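Local coordinates for protein lectin (Pleurotus ostreatus, PDB 6T0Q) that probably binds galactose and N-acetylgalactosamine-containing sugars through calcium-dependent carbohydrate-binding sites, at residues S67-H80 with G92-Q106. Numbering follows the deposited sequence.
With CA (calcium ion), chain F; NAG (2-acetamido-2-deoxy-beta-D-glucopyranose), chain C.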
ATOM      1  N   SER A  67      10.357  20.121 -12.071  1.00 23.10           N
ATOM      2  CA  SER A  67      10.921  18.902 -12.621  1.00 27.38           C
ATOM      3  C   SER A  67      10.437  17.712 -11.804  1.00 29.87           C
ATOM      4  O   SER A  67      10.238  17.810 -10.586  1.00 26.87           O
ATOM      5  CB  SER A  67      12.444  18.970 -12.629  1.00 31.09           C
ATOM      6  OG  SER A  67      12.932  19.472 -11.405  1.00 48.00           O
ATOM      7  N   VAL A  68      10.219  16.595 -12.484  1.00 25.60           N
ATOM      8  CA  VAL A  68       9.663  15.391 -11.879  1.00 25.94           C
ATOM      9  C   VAL A  68      10.668  14.241 -11.903  1.00 21.97           C
ATOM     10  O   VAL A  68      10.961  13.636 -10.872  1.00 23.11           O
ATOM     11  CB  VAL A  68       8.345  14.989 -12.577  1.00 24.93           C
ATOM     12  CG1 VAL A  68       7.813  13.666 -12.004  1.00 26.11           C
ATOM     13  CG2 VAL A  68       7.313  16.103 -12.446  1.00 29.20           C
ATOM     14  N   CYS A  69      11.205  13.928 -13.077  1.00 20.87           N
ATOM     15  CA  CYS A  69      12.116  12.801 -13.216  1.00 19.85           C
ATOM     16  C   CYS A  69      12.909  12.998 -14.498  1.00 23.38           C
ATOM     17  O   CYS A  69      12.620  13.900 -15.290  1.00 22.55           O
ATOM     18  CB  CYS A  69      11.353  11.469 -13.219  1.00 28.30           C
ATOM     19  SG  CYS A  69      10.054  11.346 -14.476  1.00 35.83           S
ATOM     20  N   ALA A  70      13.925  12.149 -14.690  1.00 21.14           N
ATOM     21  CA  ALA A  70      14.832  12.297 -15.823  1.00 22.74           C
ATOM     22  C   ALA A  70      15.182  10.946 -16.413  1.00 22.74           C
ATOM     23  O   ALA A  70      15.347   9.965 -15.682  1.00 20.01           O
ATOM     24  CB  ALA A  70      16.146  12.993 -15.439  1.00 20.31           C
ATOM     25  N   THR A  71      15.308  10.920 -17.739  1.00 21.04           N
ATOM     26  CA  THR A  71      15.934   9.829 -18.471  1.00 21.64           C
ATOM     27  C   THR A  71      17.362  10.253 -18.793  1.00 22.81           C
ATOM     28  O   THR A  71      17.568  11.318 -19.383  1.00 22.48           O
ATOM     29  CB  THR A  71      15.160   9.526 -19.752  1.00 24.93           C
ATOM     30  OG1 THR A  71      13.828   9.114 -19.420  1.00 26.78           O
ATOM     31  CG2 THR A  71      15.856   8.439 -20.554  1.00 22.89           C
ATOM     32  N   ILE A  72      18.339   9.446 -18.395  1.00 18.28           N
ATOM     33  CA  ILE A  72      19.748   9.807 -18.545  1.00 20.01           C
ATOM     34  C   ILE A  72      20.435   8.794 -19.448  1.00 21.14           C
ATOM     35  O   ILE A  72      20.206   7.585 -19.320  1.00 21.42           O
ATOM     36  CB  ILE A  72      20.444   9.879 -17.168  1.00 21.74           C
ATOM     37  CG1 ILE A  72      19.819  11.001 -16.322  1.00 21.84           C
ATOM     38  CG2 ILE A  72      21.969  10.070 -17.315  1.00 20.12           C
ATOM     39  CD1 ILE A  72      20.097  10.875 -14.827  1.00 22.23           C
ATOM     40  N   VAL A  73      21.274   9.280 -20.366  1.00 15.88           N
ATOM     41  CA  VAL A  73      22.198   8.422 -21.107  1.00 17.08           C
ATOM     42  C   VAL A  73      23.598   8.979 -20.906  1.00 20.42           C
ATOM     43  O   VAL A  73      23.819  10.178 -21.111  1.00 18.37           O
ATOM     44  CB  VAL A  73      21.859   8.338 -22.609  1.00 21.21           C
ATOM     45  CG1 VAL A  73      22.930   7.500 -23.339  1.00 15.37           C
ATOM     46  CG2 VAL A  73      20.460   7.717 -22.822  1.00 18.23           C
ATOM     47  N   VAL A  74      24.539   8.119 -20.508  1.00 16.47           N
ATOM     48  CA  VAL A  74      25.889   8.567 -20.169  1.00 17.76           C
ATOM     49  C   VAL A  74      26.906   7.621 -20.802  1.00 21.90           C
ATOM     50  O   VAL A  74      26.677   6.409 -20.891  1.00 18.91           O
ATOM     51  CB  VAL A  74      26.080   8.680 -18.636  1.00 20.81           C
ATOM     52  CG1 VAL A  74      25.753   7.357 -17.934  1.00 22.38           C
ATOM     53  CG2 VAL A  74      27.500   9.145 -18.299  1.00 17.26           C
ATOM     54  N   ALA A  75      28.016   8.186 -21.278  1.00 18.52           N
ATOM     55  CA  ALA A  75      29.109   7.418 -21.856  1.00 18.74           C
ATOM     56  C   ALA A  75      30.419   7.981 -21.331  1.00 22.59           C
ATOM     57  O   ALA A  75      30.493   9.146 -20.931  1.00 19.85           O
ATOM     58  CB  ALA A  75      29.091   7.471 -23.388  1.00 15.80           C
ATOM     59  N   SER A  76      31.470   7.162 -21.366  1.00 18.27           N
ATOM     60  CA  SER A  76      32.715   7.605 -20.754  1.00 18.16           C
ATOM     61  C   SER A  76      33.904   6.909 -21.385  1.00 22.83           C
ATOM     62  O   SER A  76      33.816   5.765 -21.822  1.00 19.08           O
ATOM     63  CB  SER A  76      32.726   7.335 -19.239  1.00 20.12           C
ATOM     64  OG  SER A  76      32.501   5.950 -18.969  1.00 20.38           O
ATOM     65  N   ASP A  77      35.034   7.594 -21.357  1.00 20.34           N
ATOM     66  CA  ASP A  77      36.324   6.981 -21.635  1.00 20.59           C
ATOM     67  C   ASP A  77      37.216   7.363 -20.466  1.00 21.88           C
ATOM     68  O   ASP A  77      37.644   8.514 -20.382  1.00 22.17           O
ATOM     69  CB  ASP A  77      36.880   7.485 -22.971  1.00 21.31           C
ATOM     70  CG  ASP A  77      38.200   6.829 -23.357  1.00 26.74           C
ATOM     71  OD1 ASP A  77      38.748   6.040 -22.552  1.00 26.52           O
ATOM     72  OD2 ASP A  77      38.679   7.103 -24.481  1.00 22.88           O
ATOM     73  N   ASP A  78      37.488   6.427 -19.543  1.00 20.48           N
ATOM     74  CA  ASP A  78      37.133   5.004 -19.606  1.00 21.12           C
ATOM     75  C   ASP A  78      35.895   4.615 -18.801  1.00 21.96           C
ATOM     76  O   ASP A  78      35.185   3.696 -19.177  1.00 22.30           O
ATOM     77  CB  ASP A  78      38.296   4.153 -19.079  1.00 24.52           C
ATOM     78  CG  ASP A  78      39.500   4.185 -19.983  1.00 28.59           C
ATOM     79  OD1 ASP A  78      39.515   3.391 -20.944  1.00 27.23           O
ATOM     80  OD2 ASP A  78      40.417   5.005 -19.741  1.00 28.03           O
ATOM     81  N   ALA A  79      35.653   5.279 -17.671  1.00 19.28           N
ATOM     82  CA  ALA A  79      34.616   4.818 -16.755  1.00 20.33           C
ATOM     83  C   ALA A  79      34.008   6.014 -16.036  1.00 22.47           C
ATOM     84  O   ALA A  79      34.573   7.112 -16.038  1.00 18.99           O
ATOM     85  CB  ALA A  79      35.183   3.804 -15.744  1.00 22.55           C
ATOM     86  N   HIS A  80      32.855   5.790 -15.395  1.00 21.21           N
ATOM     87  CA  HIS A  80      32.148   6.873 -14.719  1.00 19.99           C
ATOM     88  C   HIS A  80      31.326   6.347 -13.548  1.00 22.22           C
ATOM     89  O   HIS A  80      30.909   5.184 -13.519  1.00 20.26           O
ATOM     90  CB  HIS A  80      31.204   7.611 -15.675  1.00 19.67           C
ATOM     91  CG  HIS A  80      30.132   6.729 -16.242  1.00 22.37           C
ATOM     92  ND1 HIS A  80      30.249   6.111 -17.469  1.00 21.34           N
ATOM     93  CD2 HIS A  80      28.935   6.340 -15.739  1.00 22.86           C
ATOM     94  CE1 HIS A  80      29.166   5.390 -17.703  1.00 22.02           C
ATOM     95  NE2 HIS A  80      28.354   5.509 -16.666  1.00 23.30           N
ATOM     96  N   GLY A  92      29.371   2.888 -14.704  1.00 23.90           N
ATOM     97  CA  GLY A  92      29.463   2.298 -16.022  1.00 22.02           C
ATOM     98  C   GLY A  92      30.803   2.609 -16.653  1.00 22.64           C
ATOM     99  O   GLY A  92      31.702   3.153 -16.012  1.00 20.58           O
ATOM    100  N   ALA A  93      30.925   2.261 -17.927  1.00 22.04           N
ATOM    101  CA  ALA A  93      32.206   2.414 -18.604  1.00 24.16           C
ATOM    102  C   ALA A  93      31.980   2.267 -20.094  1.00 26.84           C
ATOM    103  O   ALA A  93      31.165   1.442 -20.513  1.00 20.56           O
ATOM    104  CB  ALA A  93      33.214   1.357 -18.122  1.00 25.48           C
ATOM    105  N   GLY A  94      32.691   3.057 -20.879  1.00 22.83           N
ATOM    106  CA  GLY A  94      32.748   2.764 -22.298  1.00 22.42           C
ATOM    107  C   GLY A  94      32.053   3.830 -23.128  1.00 22.93           C
ATOM    108  O   GLY A  94      31.064   4.449 -22.706  1.00 19.93           O
ATOM    109  N   PHE A  95      32.566   4.031 -24.340  1.00 22.61           N
ATOM    110  CA  PHE A  95      32.077   5.081 -25.220  1.00 20.65           C
ATOM    111  C   PHE A  95      31.426   4.562 -26.487  1.00 25.27           C
ATOM    112  O   PHE A  95      30.872   5.366 -27.243  1.00 26.39           O
ATOM    113  CB  PHE A  95      33.215   6.046 -25.595  1.00 20.78           C
ATOM    114  CG  PHE A  95      34.387   5.388 -26.285  1.00 22.99           C
ATOM    115  CD1 PHE A  95      34.403   5.234 -27.667  1.00 19.40           C
ATOM    116  CD2 PHE A  95      35.483   4.945 -25.549  1.00 23.91           C
ATOM    117  CE1 PHE A  95      35.493   4.636 -28.309  1.00 23.79           C
ATOM    118  CE2 PHE A  95      36.571   4.335 -26.176  1.00 25.59           C
ATOM    119  CZ  PHE A  95      36.577   4.187 -27.561  1.00 27.39           C
ATOM    120  N   ARG A  96      31.475   3.253 -26.746  1.00 19.66           N
ATOM    121  CA  ARG A  96      30.820   2.723 -27.932  1.00 27.08           C
ATOM    122  C   ARG A  96      29.306   2.696 -27.763  1.00 23.43           C
ATOM    123  O   ARG A  96      28.572   2.876 -28.739  1.00 21.80           O
ATOM    124  CB  ARG A  96      31.352   1.320 -28.254  1.00 33.01           C
ATOM    125  CG  ARG A  96      32.878   1.246 -28.518  1.00 43.52           C
ATOM    126  CD  ARG A  96      33.339   2.008 -29.776  1.00 50.13           C
ATOM    127  NE  ARG A  96      34.770   1.806 -30.042  1.00 53.56           N
ATOM    128  CZ  ARG A  96      35.472   2.427 -30.993  1.00 54.56           C
ATOM    129  NH1 ARG A  96      34.890   3.316 -31.797  1.00 51.97           N
ATOM    130  NH2 ARG A  96      36.768   2.163 -31.135  1.00 50.46           N
ATOM    131  N   GLN A  97      28.824   2.486 -26.538  1.00 20.89           N
ATOM    132  CA  GLN A  97      27.394   2.455 -26.261  1.00 21.51           C
ATOM    133  C   GLN A  97      27.113   3.199 -24.961  1.00 21.80           C
ATOM    134  O   GLN A  97      27.804   2.988 -23.961  1.00 24.29           O
ATOM    135  CB  GLN A  97      26.882   1.008 -26.155  1.00 23.30           C
ATOM    136  CG  GLN A  97      25.392   0.909 -25.850  1.00 22.82           C
ATOM    137  CD  GLN A  97      24.918  -0.528 -25.719  1.00 36.88           C
ATOM    138  OE1 GLN A  97      24.170  -1.027 -26.558  1.00 41.18           O
ATOM    139  NE2 GLN A  97      25.345  -1.192 -24.656  1.00 32.29           N
ATOM    140  N   GLY A  98      26.093   4.044 -24.967  1.00 18.48           N
ATOM    141  CA  GLY A  98      25.726   4.755 -23.758  1.00 17.57           C
ATOM    142  C   GLY A  98      25.073   3.831 -22.740  1.00 22.43           C
ATOM    143  O   GLY A  98      24.676   2.701 -23.037  1.00 19.78           O
ATOM    144  N   GLN A  99      24.979   4.331 -21.509  1.00 19.95           N
ATOM    145  CA  GLN A  99      24.317   3.649 -20.403  1.00 19.84           C
ATOM    146  C   GLN A  99      23.051   4.408 -20.022  1.00 19.99           C
ATOM    147  O   GLN A  99      23.100   5.618 -19.799  1.00 18.73           O
ATOM    148  CB  GLN A  99      25.240   3.563 -19.189  1.00 20.70           C
ATOM    149  CG  GLN A  99      24.576   2.969 -17.941  1.00 27.43           C
ATOM    150  CD  GLN A  99      25.536   2.921 -16.772  1.00 28.91           C
ATOM    151  OE1 GLN A  99      26.143   3.928 -16.424  1.00 26.82           O
ATOM    152  NE2 GLN A  99      25.704   1.745 -16.180  1.00 28.67           N
ATOM    153  N   ALA A 100      21.929   3.698 -19.922  1.00 18.57           N
ATOM    154  CA  ALA A 100      20.658   4.314 -19.545  1.00 18.94           C
ATOM    155  C   ALA A 100      20.488   4.323 -18.029  1.00 22.96           C
ATOM    156  O   ALA A 100      20.703   3.302 -17.372  1.00 21.53           O
ATOM    157  CB  ALA A 100      19.488   3.563 -20.181  1.00 21.29           C
ATOM    158  N   LEU A 101      20.074   5.466 -17.482  1.00 20.30           N
ATOM    159  CA  LEU A 101      19.777   5.600 -16.059  1.00 20.15           C
ATOM    160  C   LEU A 101      18.491   6.405 -15.904  1.00 23.03           C
ATOM    161  O   LEU A 101      18.211   7.295 -16.709  1.00 22.39           O
ATOM    162  CB  LEU A 101      20.930   6.293 -15.308  1.00 17.90           C
ATOM    163  CG  LEU A 101      22.329   5.653 -15.370  1.00 20.57           C
ATOM    164  CD1 LEU A 101      23.352   6.579 -14.729  1.00 24.36           C
ATOM    165  CD2 LEU A 101      22.350   4.284 -14.658  1.00 22.10           C
ATOM    166  N   PHE A 102      17.712   6.099 -14.857  1.00 20.77           N
ATOM    167  CA  PHE A 102      16.452   6.792 -14.579  1.00 22.40           C
ATOM    168  C   PHE A 102      16.443   7.249 -13.127  1.00 24.57           C
ATOM    169  O   PHE A 102      16.923   6.523 -12.252  1.00 23.49           O
ATOM    170  CB  PHE A 102      15.234   5.880 -14.833  1.00 22.27           C
ATOM    171  CG  PHE A 102      15.186   5.292 -16.222  1.00 21.00           C
ATOM    172  CD1 PHE A 102      15.827   4.100 -16.504  1.00 27.69           C
ATOM    173  CD2 PHE A 102      14.494   5.936 -17.236  1.00 27.48           C
ATOM    174  CE1 PHE A 102      15.791   3.553 -17.784  1.00 25.81           C
ATOM    175  CE2 PHE A 102      14.444   5.397 -18.524  1.00 25.01           C
ATOM    176  CZ  PHE A 102      15.093   4.207 -18.796  1.00 27.14           C
ATOM    177  N   VAL A 103      15.894   8.437 -12.858  1.00 20.71           N
ATOM    178  CA  VAL A 103      15.981   8.998 -11.507  1.00 17.57           C
ATOM    179  C   VAL A 103      14.849  10.000 -11.294  1.00 22.45           C
ATOM    180  O   VAL A 103      14.459  10.731 -12.213  1.00 21.51           O
ATOM    181  CB  VAL A 103      17.371   9.641 -11.261  1.00 21.59           C
ATOM    182  CG1 VAL A 103      17.535  10.921 -12.085  1.00 20.75           C
ATOM    183  CG2 VAL A 103      17.587   9.924  -9.764  1.00 18.17           C
ATOM    184  N   ALA A 104      14.322  10.021 -10.068  1.00 23.62           N
ATOM    185  CA  ALA A 104      13.426  11.081  -9.615  1.00 25.39           C
ATOM    186  C   ALA A 104      14.210  12.358  -9.318  1.00 25.60           C
ATOM    187  O   ALA A 104      15.392  12.320  -8.970  1.00 25.29           O
ATOM    188  CB  ALA A 104      12.667  10.649  -8.355  1.00 22.79           C
ATOM    189  N   LEU A 105      13.536  13.501  -9.435  1.00 22.32           N
ATOM    190  CA  LEU A 105      14.205  14.792  -9.330  1.00 25.15           C
ATOM    191  C   LEU A 105      13.546  15.656  -8.264  1.00 30.58           C
ATOM    192  O   LEU A 105      12.380  15.465  -7.912  1.00 25.05           O
ATOM    193  CB  LEU A 105      14.183  15.542 -10.670  1.00 21.82           C
ATOM    194  CG  LEU A 105      14.964  14.863 -11.797  1.00 24.60           C
ATOM    195  CD1 LEU A 105      14.863  15.716 -13.061  1.00 23.23           C
ATOM    196  CD2 LEU A 105      16.422  14.664 -11.380  1.00 23.99           C
ATOM    197  N   GLN A 106      14.317  16.623  -7.766  1.00 29.24           N
ATOM    198  CA  GLN A 106      13.760  17.701  -6.969  1.00 31.21           C
ATOM    199  C   GLN A 106      13.010  18.679  -7.872  1.00 30.41           C
ATOM    200  O   GLN A 106      13.329  18.811  -9.057  1.00 26.80           O
ATOM    201  CB  GLN A 106      14.869  18.431  -6.208  1.00 28.86           C
ATOM    202  CG  GLN A 106      15.529  17.571  -5.133  1.00 29.48           C
ATOM    203  CD  GLN A 106      16.860  18.128  -4.672  1.00 32.99           C
ATOM    204  OE1 GLN A 106      17.340  19.147  -5.183  1.00 37.01           O
ATOM    205  NE2 GLN A 106      17.468  17.460  -3.709  1.00 27.08           N
TER
HETATM  206 CA    CA F 403      41.115   6.579 -21.750  1.00 28.90          CA
HETATM  207  C1  NAG C   1      18.788   1.688  -9.897  1.00 31.10           C
HETATM  208  C2  NAG C   1      19.742   2.119 -11.022  1.00 24.57           C
HETATM  209  C3  NAG C   1      21.066   1.325 -10.947  1.00 30.40           C
HETATM  210  C4  NAG C   1      21.647   1.288  -9.536  1.00 40.98           C
HETATM  211  C5  NAG C   1      20.576   0.882  -8.527  1.00 45.18           C
HETATM  212  C6  NAG C   1      21.046   0.978  -7.089  1.00 51.53           C
HETATM  213  C7  NAG C   1      18.818   2.895 -13.187  1.00 30.06           C
HETATM  214  C8  NAG C   1      18.223   2.458 -14.491  1.00 42.09           C
HETATM  215  N2  NAG C   1      19.120   1.915 -12.323  1.00 28.45           N
HETATM  216  O3  NAG C   1      22.027   1.901 -11.828  1.00 27.10           O
HETATM  217  O4  NAG C   1      22.808   0.554  -9.414  1.00 42.24           O
HETATM  218  O5  NAG C   1      19.455   1.766  -8.649  1.00 37.26           O
HETATM  219  O6  NAG C   1      21.429   2.306  -6.753  1.00 50.25           O
HETATM  220  O7  NAG C   1      19.010   4.067 -12.932  1.00 28.18           O
HETATM  221  O   HOH W   1       9.691  16.951  -8.197  1.00 38.38           O
HETATM  222  O   HOH W   2       9.772  14.151  -8.385  1.00 35.71           O
HETATM  223  O   HOH W   3      41.366   4.029 -22.689  1.00 28.47           O
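His80 NE2 donates to Gln99 OE1 at 2.7 Å, a nearly straight bond (166° at the hydrogen) that ties the two sheets of a beta-sandwich together near a corner. Strand 67-76 pairs antiparallel with 98-104 in one sheet; beyond Asp77 and Asp78 the chain crosses to the other, where 79-80 pairs antiparallel with 92-93. Gln99 lies extended alongside Val74, CG anti to its backbone N (chi1 175°), which carries its amide to the imidazole edge; amide and ring planes stand 77° apart. Gln99 NE2 is held in turn by Thr91 O. ND1 of His80 shares a 2.7 Å hydrogen bond with Ser76 OG, so both ring nitrogens are gripped and the ring's rotation is fixed. Val74 CG2 sits over the centre of one face, while Gly92 CA packs as a CH-pi contact over the opposite one.

From Ala70 to Val74 the antiparallel backbone bonds come in pairs, to Val103, Leu101 and Gln99, with Ile72 N reaching Leu101 O at 2.7 Å. Ala70, Ile72, Val74, Leu101 and Val103 line the sandwich interior: Ile72 CD1 meets Val103 CG1 at 3.8 Å, and Phe82 covers Ile72, Val74 and Leu101. On the other face Thr71 lies beside Phe102, and Cys69 is disulfide-bonded to Cys231 on strand 229-239. Phe102 N donates to the acetyl oxygen O7 of the bound N-acetylglucosamine, whose methyl C8 meets the Phe102 ring edge in plane, 3.5 Å from CD1.

At the corner, a cis peptide joins Asp77 to Asp78, whose OD1 and OD2 respectively bind calcium at 2.6 Å, beside Asn118, Ser123 and Pro124. Asp77 OD2 accepts from Trp184 NE1, and Asp78 OD2 from Leu119 N. The Phe95 ring runs beside Asp77. A water that also ligates the calcium donates to Asp78 OD1.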